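Local structure of conserved hypothetical secreted protein (Helicobacter pylori, 4RNZ) at residues K107-D111 / P112-N116; N312-G315 / Y316-T319; S322-H325 / G326-E330; F352-N355 / S356-L360. The protein is a cell-shape determinant of the M23 metallopeptidase family that probably cleaves peptidoglycan with the help of a bound zinc ion. All coordinates share one frame; numbering follows the deposited sequence.

Contact 1. Residues K107-D111 / P112-N116; sequences KATND and PLLAN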
loop_
_atom_site.group_PDB
_atom_site.type_symbol
_atom_site.label_atom_id
_atom_site.label_comp_id
_atom_site.label_asym_id
_atom_site.label_seq_id
_atom_site.Cartn_x
_atom_site.Cartn_y
_atom_site.Cartn_z
ATOM N N LYS A 107 8.403 20.753 -3.676
ATOM C CA LYS A 107 8.661 21.776 -4.685
ATOM C C LYS A 107 8.806 21.158 -6.066
ATOM O O LYS A 107 8.234 21.667 -7.026
ATOM C CB LYS A 107 9.905 22.599 -4.370
ATOM C CG LYS A 107 10.057 23.772 -5.333
ATOM C CD LYS A 107 11.461 24.350 -5.368
ATOM C CE LYS A 107 11.487 25.556 -6.304
ATOM N NZ LYS A 107 12.869 26.052 -6.566
ATOM N N ALA A 108 9.549 20.050 -6.160
ATOM C CA ALA A 108 9.854 19.420 -7.453
ATOM C C ALA A 108 8.768 18.519 -8.026
ATOM O O ALA A 108 8.739 18.289 -9.245
ATOM C CB ALA A 108 11.149 18.638 -7.343
ATOM N N THR A 109 7.886 17.987 -7.174
ATOM C CA THR A 109 6.889 16.993 -7.641
ATOM C C THR A 109 5.446 17.326 -7.313
ATOM O O THR A 109 4.541 16.671 -7.804
ATOM C CB THR A 109 7.164 15.628 -6.975
ATOM O OG1 THR A 109 6.923 15.740 -5.555
ATOM C CG2 THR A 109 8.605 15.198 -7.229
ATOM N N ASN A 110 5.254 18.292 -6.428
ATOM C CA ASN A 110 3.975 18.571 -5.819
ATOM C C ASN A 110 3.279 17.310 -5.274
ATOM O O ASN A 110 2.051 17.214 -5.302
ATOM C CB ASN A 110 3.076 19.304 -6.812
ATOM C CG ASN A 110 1.908 19.979 -6.134
ATOM O OD1 ASN A 110 2.062 20.651 -5.104
ATOM N ND2 ASN A 110 0.723 19.798 -6.697
ATOM N N ASP A 111 4.059 16.368 -4.748
ATOM C CA ASP A 111 3.505 15.093 -4.304
ATOM C C ASP A 111 3.886 14.672 -2.882
ATOM O O ASP A 111 4.921 14.050 -2.663
ATOM C CB ASP A 111 3.886 13.992 -5.251
ATOM C CG ASP A 111 3.231 12.670 -4.866
ATOM O OD1 ASP A 111 2.248 12.673 -4.103
ATOM O OD2 ASP A 111 3.705 11.654 -5.317
ATOM N N PRO A 112 3.006 14.957 -1.934
ATOM C CA PRO A 112 3.165 14.529 -0.549
ATOM C C PRO A 112 3.281 13.016 -0.376
ATOM O O PRO A 112 3.952 12.558 0.535
ATOM C CB PRO A 112 1.917 15.090 0.137
ATOM C CG PRO A 112 1.527 16.265 -0.704
ATOM C CD PRO A 112 1.832 15.837 -2.111
ATOM N N LEU A 113 2.665 12.242 -1.256
ATOM C CA LEU A 113 2.704 10.787 -1.137
ATOM C C LEU A 113 4.129 10.278 -1.316
ATOM O O LEU A 113 4.599 9.473 -0.517
ATOM C CB LEU A 113 1.775 10.132 -2.151
ATOM C CG LEU A 113 0.301 10.544 -1.992
ATOM C CD1 LEU A 113 -0.515 10.023 -3.166
ATOM C CD2 LEU A 113 -0.294 10.052 -0.693
ATOM N N LEU A 114 4.803 10.761 -2.363
ATOM C CA LEU A 114 6.189 10.394 -2.649
ATOM C C LEU A 114 7.102 10.863 -1.519
ATOM O O LEU A 114 8.009 10.128 -1.103
ATOM C CB LEU A 114 6.657 10.993 -3.980
ATOM C CG LEU A 114 8.070 10.663 -4.436
ATOM C CD1 LEU A 114 8.225 9.193 -4.763
ATOM C CD2 LEU A 114 8.449 11.489 -5.653
ATOM N N ALA A 115 6.872 12.088 -1.050
ATOM C CA ALA A 115 7.692 12.677 0.007
ATOM C C ALA A 115 7.569 11.839 1.272
ATOM O O ALA A 115 8.576 11.490 1.888
ATOM C CB ALA A 115 7.264 14.110 0.252
ATOM N N ASN A 116 6.348 11.462 1.638
ATOM C CA ASN A 116 6.121 10.606 2.823
ATOM C C ASN A 116 6.761 9.230 2.700
ATOM O O ASN A 116 7.279 8.693 3.688
ATOM C CB ASN A 116 4.625 10.356 3.071
ATOM C CG ASN A 116 3.874 11.583 3.493
ATOM O OD1 ASN A 116 4.443 12.580 3.952
ATOM N ND2 ASN A 116 2.556 11.499 3.383
#

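Contact 2. Residues N312-G315 / Y316-T319; sequences NPLG and YIRT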
loop_
_atom_site.group_PDB
_atom_site.type_symbol
_atom_site.label_atom_id
_atom_site.label_comp_id
_atom_site.label_asym_id
_atom_site.label_seq_id
_atom_site.Cartn_x
_atom_site.Cartn_y
_atom_site.Cartn_z
ATOM N N ASN A 312 1.648 -9.306 1.703
ATOM C CA ASN A 312 1.582 -10.533 2.488
ATOM C C ASN A 312 2.158 -10.315 3.897
ATOM O O ASN A 312 3.353 -10.024 4.046
ATOM C CB ASN A 312 2.328 -11.682 1.793
ATOM C CG ASN A 312 2.201 -12.990 2.551
ATOM O OD1 ASN A 312 1.490 -13.095 3.553
ATOM N ND2 ASN A 312 2.900 -13.992 2.085
ATOM N N PRO A 313 1.310 -10.437 4.938
ATOM C CA PRO A 313 1.780 -10.151 6.301
ATOM C C PRO A 313 2.912 -11.099 6.714
ATOM O O PRO A 313 3.827 -10.694 7.432
ATOM C CB PRO A 313 0.537 -10.377 7.156
ATOM C CG PRO A 313 -0.596 -10.131 6.222
ATOM C CD PRO A 313 -0.127 -10.738 4.923
ATOM N N LEU A 314 2.847 -12.331 6.223
ATOM C CA LEU A 314 3.814 -13.353 6.571
ATOM C C LEU A 314 5.230 -12.974 6.180
ATOM O O LEU A 314 6.176 -13.310 6.889
ATOM C CB LEU A 314 3.409 -14.684 5.954
ATOM C CG LEU A 314 2.042 -15.220 6.409
ATOM C CD1 LEU A 314 1.958 -16.678 5.995
ATOM C CD2 LEU A 314 1.750 -15.075 7.908
ATOM N N GLY A 315 5.378 -12.220 5.094
ATOM C CA GLY A 315 6.680 -11.698 4.719
ATOM C C GLY A 315 7.369 -10.855 5.764
ATOM O O GLY A 315 8.592 -10.712 5.730
ATOM N N TYR A 316 6.612 -10.278 6.695
ATOM C CA TYR A 316 7.193 -9.441 7.742
ATOM C C TYR A 316 7.218 -10.101 9.103
ATOM O O TYR A 316 7.665 -9.473 10.084
ATOM C CB TYR A 316 6.371 -8.179 7.926
ATOM C CG TYR A 316 6.560 -7.110 6.903
ATOM C CD1 TYR A 316 7.670 -6.251 6.956
ATOM C CD2 TYR A 316 5.604 -6.901 5.920
ATOM C CE1 TYR A 316 7.829 -5.236 6.026
ATOM C CE2 TYR A 316 5.749 -5.889 4.993
ATOM C CZ TYR A 316 6.859 -5.055 5.050
ATOM O OH TYR A 316 6.982 -4.051 4.112
ATOM N N ILE A 317 6.672 -11.309 9.211
ATOM C CA ILE A 317 6.769 -12.022 10.485
ATOM C C ILE A 317 8.046 -12.849 10.466
ATOM O O ILE A 317 8.156 -13.807 9.739
ATOM C CB ILE A 317 5.525 -12.865 10.753
ATOM C CG1 ILE A 317 4.339 -11.907 10.943
ATOM C CG2 ILE A 317 5.724 -13.728 11.992
ATOM C CD1 ILE A 317 3.009 -12.570 11.173
ATOM N N ARG A 318 9.032 -12.385 11.195
ATOM C CA ARG A 318 10.378 -12.919 11.172
ATOM C C ARG A 318 11.073 -12.320 12.360
ATOM O O ARG A 318 10.588 -11.371 12.914
ATOM C CB ARG A 318 11.109 -12.479 9.911
ATOM C CG ARG A 318 11.479 -10.998 9.873
ATOM C CD ARG A 318 11.238 -10.379 8.509
ATOM N NE ARG A 318 11.078 -8.922 8.530
ATOM C CZ ARG A 318 10.971 -8.191 7.424
ATOM N NH1 ARG A 318 11.009 -8.796 6.256
ATOM N NH2 ARG A 318 10.848 -6.868 7.475
ATOM N N THR A 319 12.244 -12.823 12.702
ATOM C CA THR A 319 12.999 -12.286 13.825
ATOM C C THR A 319 14.175 -11.455 13.393
ATOM O O THR A 319 14.627 -10.587 14.106
ATOM C CB THR A 319 13.544 -13.404 14.705
ATOM O OG1 THR A 319 12.503 -14.332 14.992
ATOM C CG2 THR A 319 14.041 -12.828 15.958
#

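Contact 3. Residues S322-H325 / G326-E330; sequences SKLH and GKQRE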
loop_
_atom_site.group_PDB
_atom_site.type_symbol
_atom_site.label_atom_id
_atom_site.label_comp_id
_atom_site.label_asym_id
_atom_site.label_seq_id
_atom_site.Cartn_x
_atom_site.Cartn_y
_atom_site.Cartn_z
ATOM N N SER A 322 15.519 -9.677 6.415
ATOM C CA SER A 322 15.601 -10.531 5.282
ATOM C C SER A 322 16.792 -10.166 4.396
ATOM O O SER A 322 17.372 -9.113 4.509
ATOM C CB SER A 322 14.270 -10.470 4.550
ATOM O OG SER A 322 14.209 -11.233 3.373
ATOM N N LYS A 323 17.147 -11.100 3.537
ATOM C CA LYS A 323 18.123 -10.902 2.494
ATOM C C LYS A 323 17.599 -11.663 1.325
ATOM O O LYS A 323 16.865 -12.600 1.513
ATOM C CB LYS A 323 19.470 -11.520 2.820
ATOM C CG LYS A 323 20.166 -11.028 4.045
ATOM C CD LYS A 323 21.432 -11.823 4.205
ATOM C CE LYS A 323 22.223 -11.387 5.405
ATOM N NZ LYS A 323 23.684 -11.619 5.296
ATOM N N LEU A 324 17.998 -11.263 0.127
ATOM C CA LEU A 324 17.653 -11.992 -1.060
ATOM C C LEU A 324 18.633 -13.127 -1.244
ATOM O O LEU A 324 19.753 -13.012 -0.850
ATOM C CB LEU A 324 17.679 -11.098 -2.286
ATOM C CG LEU A 324 16.718 -9.934 -2.388
ATOM C CD1 LEU A 324 16.833 -9.238 -3.716
ATOM C CD2 LEU A 324 15.318 -10.405 -2.163
ATOM N N HIS A 325 18.179 -14.201 -1.877
ATOM C CA HIS A 325 19.000 -15.376 -2.135
ATOM C C HIS A 325 18.828 -15.930 -3.539
ATOM O O HIS A 325 17.917 -15.538 -4.279
ATOM C CB HIS A 325 18.625 -16.462 -1.134
ATOM C CG HIS A 325 18.837 -16.044 0.280
ATOM N ND1 HIS A 325 20.096 -15.896 0.815
ATOM C CD2 HIS A 325 17.965 -15.708 1.260
ATOM C CE1 HIS A 325 19.993 -15.499 2.072
ATOM N NE2 HIS A 325 18.712 -15.381 2.366
ATOM N N GLY A 326 19.709 -16.863 -3.881
ATOM C CA GLY A 326 19.613 -17.620 -5.124
ATOM C C GLY A 326 19.657 -16.725 -6.341
ATOM O O GLY A 326 20.384 -15.729 -6.382
ATOM N N LYS A 327 18.845 -17.071 -7.324
ATOM C CA LYS A 327 18.783 -16.305 -8.551
ATOM C C LYS A 327 18.141 -14.924 -8.329
ATOM O O LYS A 327 18.472 -13.986 -9.034
ATOM C CB LYS A 327 18.038 -17.087 -9.639
ATOM C CG LYS A 327 18.594 -16.849 -11.034
ATOM C CD LYS A 327 17.616 -17.288 -12.114
ATOM C CE LYS A 327 18.053 -16.804 -13.490
ATOM N NZ LYS A 327 16.876 -16.515 -14.354
ATOM N N GLN A 328 17.231 -14.801 -7.362
ATOM C CA GLN A 328 16.675 -13.491 -6.995
ATOM C C GLN A 328 17.763 -12.513 -6.586
ATOM O O GLN A 328 17.697 -11.324 -6.923
ATOM C CB GLN A 328 15.662 -13.600 -5.849
ATOM C CG GLN A 328 14.264 -14.016 -6.277
ATOM C CD GLN A 328 13.230 -13.692 -5.220
ATOM O OE1 GLN A 328 13.546 -13.573 -4.038
ATOM N NE2 GLN A 328 11.991 -13.537 -5.640
ATOM N N ARG A 329 18.748 -13.012 -5.848
ATOM C CA ARG A 329 19.867 -12.185 -5.399
ATOM C C ARG A 329 20.754 -11.746 -6.563
ATOM O O ARG A 329 21.116 -10.560 -6.663
ATOM C CB ARG A 329 20.699 -12.934 -4.369
ATOM C CG ARG A 329 21.968 -12.221 -3.972
ATOM C CD ARG A 329 22.707 -12.976 -2.886
ATOM N NE ARG A 329 23.748 -12.133 -2.315
ATOM C CZ ARG A 329 23.617 -11.404 -1.209
ATOM N NH1 ARG A 329 22.481 -11.396 -0.492
ATOM N NH2 ARG A 329 24.638 -10.673 -0.804
ATOM N N GLU A 330 21.126 -12.704 -7.420
ATOM C CA GLU A 330 21.931 -12.420 -8.618
ATOM C C GLU A 330 21.294 -11.350 -9.489
ATOM O O GLU A 330 21.959 -10.412 -9.900
ATOM C CB GLU A 330 22.093 -13.667 -9.498
ATOM C CG GLU A 330 23.034 -14.743 -8.981
ATOM C CD GLU A 330 22.969 -16.006 -9.842
ATOM O OE1 GLU A 330 23.270 -15.914 -11.053
ATOM O OE2 GLU A 330 22.595 -17.086 -9.318
HETATM O O HOH W 1 16.010 -16.995 -5.915
#

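Contact 4. Residues F352-N355 / S356-L360; sequences FEKN and SFYLL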
loop_
_atom_site.group_PDB
_atom_site.type_symbol
_atom_site.label_atom_id
_atom_site.label_comp_id
_atom_site.label_asym_id
_atom_site.label_seq_id
_atom_site.Cartn_x
_atom_site.Cartn_y
_atom_site.Cartn_z
ATOM N N PHE A 352 23.480 20.885 -11.119
ATOM C CA PHE A 352 22.856 21.641 -10.047
ATOM C C PHE A 352 23.308 23.114 -9.969
ATOM O O PHE A 352 22.853 23.855 -9.099
ATOM C CB PHE A 352 23.088 20.926 -8.718
ATOM C CG PHE A 352 22.413 19.579 -8.628
ATOM C CD1 PHE A 352 21.045 19.454 -8.855
ATOM C CD2 PHE A 352 23.141 18.444 -8.306
ATOM C CE1 PHE A 352 20.415 18.218 -8.764
ATOM C CE2 PHE A 352 22.518 17.208 -8.196
ATOM C CZ PHE A 352 21.153 17.095 -8.433
ATOM N N GLU A 353 24.200 23.540 -10.864
ATOM C CA GLU A 353 24.505 24.970 -11.015
ATOM C C GLU A 353 23.354 25.655 -11.717
ATOM O O GLU A 353 22.931 26.736 -11.309
ATOM C CB GLU A 353 25.787 25.192 -11.804
ATOM C CG GLU A 353 26.999 24.541 -11.163
ATOM C CD GLU A 353 28.315 25.128 -11.641
ATOM O OE1 GLU A 353 29.343 24.432 -11.484
ATOM O OE2 GLU A 353 28.327 26.275 -12.160
ATOM N N LYS A 354 22.831 24.992 -12.750
ATOM C CA LYS A 354 21.672 25.487 -13.499
ATOM C C LYS A 354 20.360 25.435 -12.702
ATOM O O LYS A 354 19.547 26.354 -12.783
ATOM C CB LYS A 354 21.481 24.679 -14.788
ATOM C CG LYS A 354 22.612 24.780 -15.800
ATOM C CD LYS A 354 22.286 23.961 -17.047
ATOM C CE LYS A 354 23.517 23.706 -17.905
ATOM N NZ LYS A 354 24.115 24.982 -18.386
ATOM N N ASN A 355 20.142 24.347 -11.962
ATOM C CA ASN A 355 18.866 24.116 -11.275
ATOM C C ASN A 355 19.029 23.320 -9.996
ATOM O O ASN A 355 19.890 22.452 -9.923
ATOM C CB ASN A 355 17.932 23.345 -12.198
ATOM C CG ASN A 355 17.586 24.127 -13.437
ATOM O OD1 ASN A 355 16.928 25.155 -13.353
ATOM N ND2 ASN A 355 18.062 23.670 -14.586
ATOM N N SER A 356 18.186 23.594 -9.005
ATOM C CA SER A 356 18.214 22.834 -7.744
ATOM C C SER A 356 17.630 21.399 -7.870
ATOM O O SER A 356 17.942 20.517 -7.054
ATOM C CB SER A 356 17.509 23.595 -6.620
ATOM O OG SER A 356 16.241 24.081 -7.022
ATOM N N PHE A 357 16.801 21.174 -8.889
ATOM C CA PHE A 357 16.223 19.861 -9.101
ATOM C C PHE A 357 15.952 19.580 -10.570
ATOM O O PHE A 357 15.863 20.499 -11.369
ATOM C CB PHE A 357 14.922 19.743 -8.316
ATOM C CG PHE A 357 13.787 20.510 -8.910
ATOM C CD1 PHE A 357 13.013 19.958 -9.925
ATOM C CD2 PHE A 357 13.483 21.781 -8.451
ATOM C CE1 PHE A 357 11.951 20.659 -10.470
ATOM C CE2 PHE A 357 12.421 22.494 -8.992
ATOM C CZ PHE A 357 11.653 21.937 -10.000
ATOM N N TYR A 358 15.822 18.296 -10.891
ATOM C CA TYR A 358 15.424 17.807 -12.205
ATOM C C TYR A 358 14.403 16.693 -11.998
ATOM O O TYR A 358 14.616 15.816 -11.177
ATOM C CB TYR A 358 16.618 17.227 -12.961
ATOM C CG TYR A 358 17.594 18.277 -13.397
ATOM C CD1 TYR A 358 18.610 18.676 -12.557
ATOM C CD2 TYR A 358 17.464 18.909 -14.641
ATOM C CE1 TYR A 358 19.499 19.664 -12.926
ATOM C CE2 TYR A 358 18.354 19.897 -15.032
ATOM C CZ TYR A 358 19.369 20.272 -14.168
ATOM O OH TYR A 358 20.273 21.261 -14.492
ATOM N N LEU A 359 13.305 16.749 -12.744
ATOM C CA LEU A 359 12.324 15.674 -12.779
ATOM C C LEU A 359 12.308 15.177 -14.199
ATOM O O LEU A 359 11.788 15.833 -15.101
ATOM C CB LEU A 359 10.945 16.164 -12.332
ATOM C CG LEU A 359 9.890 15.050 -12.219
ATOM C CD1 LEU A 359 10.322 14.015 -11.182
ATOM C CD2 LEU A 359 8.529 15.647 -11.869
ATOM N N LEU A 360 12.887 14.008 -14.378
ATOM C CA LEU A 360 13.218 13.465 -15.672
ATOM C C LEU A 360 12.320 12.325 -16.033
ATOM O O LEU A 360 11.909 11.522 -15.171
ATOM C CB LEU A 360 14.631 12.908 -15.647
ATOM C CG LEU A 360 15.687 13.916 -15.209
ATOM C CD1 LEU A 360 17.036 13.219 -15.230
ATOM C CD2 LEU A 360 15.648 15.144 -16.120
#

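Contact 1. Residues K107-D111 / P112-N116
Asp-111 forms the N-cap of helix 112-121, reaching over the opening turn to take the amide hydrogens of Leu-113 and Leu-114. Each carboxylate oxygen serves one amide: OD1 accepts from Leu-113 N at 2.9 Å, whereas the bond from Leu-114 N to OD2, at 3.3 Å, is weak. The first donor does not lie in the carboxylate plane but stands about 60° above it. What brings the group there is a chi1 of -176°, which sets CG opposite the residue's own nitrogen and beside its carbonyl carbon, within reach of the two amides. Pro-112 suits the place after the cap, since its nitrogen has no hydrogen to satisfy, and Ala-115 N closes the turn on Asp-111 O. The buried carboxylate has a further partner, Arg-143 of strand 136-146, in a salt bridge through OD2. With two amides, a helix start and an arginine around it, Asp-111 would be expected to remain ionised.

Farther out, the join between two helices positions the cap. Helix 101-109 gives way at Asn-110, the first residue beyond it, whose phi is positive, and Thr-109 makes an ST turn in which its OG1, also bonded to Ile-105 O, accepts from Asp-111 N at 3.0 Å. The other branch of this threonine faces the next helix, its CG2 lying 4.0 Å from Leu-114 CD2.

Contact 2. Residues N312-G315 / Y316-T319
Tyr-316 N gives its hydrogen to Pro-313 O at 2.9 Å, the shorter of the two backbone hydrogen bonds between residues 312-315 and residues 316-319. The second runs from Ile-317 N to Leu-314 O at 3.1 Å. Both join a carbonyl to the amide three residues on, as in successive beta-turns. In each the donor stands well above the carbonyl plane, as far as 67° for Leu-314 O. An Asx turn starts the bend: Asn-312 OD1 accepts from Leu-314 N at 3.1 Å, again from above the carbonyl plane.

Leu-314 CD2 and Ile-317 CD1 come within 4.3 Å, and both residues rest on Tyr-224. Pro-313 packs on Val-222 and Phe-302, sequence neighbours of the zinc ligands Asp-223 and His-301, and its side chain lies about 9 Å from the zinc ion. Arg-318 folds back, bent at chi2 (-138°), until one face of its guanidinium lies over Tyr-316 CA, 3.9 Å from the plane. Its NH1 comes close to Gly-315 O at too poor an angle to bond; NH1 instead makes a salt bridge with Glu-185, while NH2 donates to Phe-189 O. The turn is thus held by backbone amides, while the arginine charge is met by Glu-185 and the carbonyl of Phe-189, so that a salt bridge and a hydrogen bond fasten the turn to the 185-189 part of the chain.

Contact 3. Residues S322-H325 / G326-E330
Arg-329 lies back along Leu-324, and this is the tightly packed part of the contact. The arginine chain runs extended from CG to NE and ends with NH1 donating to Leu-324 O at 3.2 Å, nearly straight (163°) and within the guanidinium plane, so that an edge rather than a face meets the carbonyl. Below this bond the two CB atoms of Leu-324 and Arg-329 pack 4.1 Å apart, and the buried leucine continues onto Tyr-179 and His-173. His-325 O is held twice, by Arg-329 N at 3.1 Å and by a water that donates to it at 2.9 Å.

The other flank is looser and wet. That same water accepts from Gln-328 N at 2.9 Å, bridging loop and helix. Gln-328 sets CB 3.4 Å from His-325 O, while its OE1 stays 4.1 Å from Leu-324 CD2. Gly-326 has phi at 60°, a value that favours glycine. At this exposed end Leu-324 O probably eases the charge of Arg-329, whose NH1 lies 5.9 Å from Lys-323 NZ; the water accepts from Gln-328 N, as a capping side chain might, while Arg-329 NH1 donates to the loop carbonyl.

Contact 4. Residues F352-N355 / S356-L360
Asn-355 and Tyr-358 meet across the entry to strand 357-361, and their polar ends make the one hydrogen bond between the two segments. Asn-355 ND2 donates to Tyr-358 OH at 3.3 Å; the bond is long but straight, at 165°, and the oxygen lies close to the amide plane. The amide stands almost perpendicular to the phenol ring, 85° between planes, and its ND2 comes down on the hydroxyl from well above the ring plane, 3.7 Å from Tyr-358 CZ. The hydroxyl has a second partner in the carbonyl oxygen of Ser-351, to which it must be the donor, and is therefore gripped by two groups of the loop, one donor and one acceptor.

Apolar contacts gather round the same ring. Phe-352 brings CE1 to 4.2 Å from Tyr-358 CD1, arriving at the tyrosine's edge and near its plane, while its CD1 lies 3.7 Å from Ser-356 O. Lys-354 adds only its CB, 3.6 Å from Tyr-358 OH, its amino end leading away. With CG anti to the carbonyl carbon (chi1 -70°), the ring turns back over the loop. His-350 meets this ring edge-to-face; it also binds a nickel ion, in a site completed by His-366 and His-368 of the apparent purification tag.

Backbone bonds secure the base: Ser-356, Tyr-358 and Leu-360 pair with Ser-96, Leu-94 and Thr-92 of antiparallel strand 87-96, and Phe-352 also packs on Leu-94 and Ser-96. In this surface turn a tyrosine hydroxyl that both accepts and donates ties loop to strand, while the aromatic flank supplies modest apolar contact.

In the fold
The four local contacts mark places where the chain changes direction, and their chemistry follows their setting. Contacts 1 and 2 are partly buried: the first meets a buried charge with amides and an arginine, the second relies on backbone turns near the zinc site, with Pro-313 about 9 Å from the ion. Contacts 3 and 4 lie at the surface, where water or a tyrosine hydroxyl does the bridging. Contact 1 caps its helix with an aspartate, whereas in contact 3 a water meets an amide of the first turns. Contacts 1 and 4 share strand 87-96 and touch, Ala-108 CB lying 3.4 Å from Phe-357 CD1. Glu-185 forms a salt bridge with Arg-318 of contact 2 and a weak side-chain hydrogen bond with Ser-322 of contact 3.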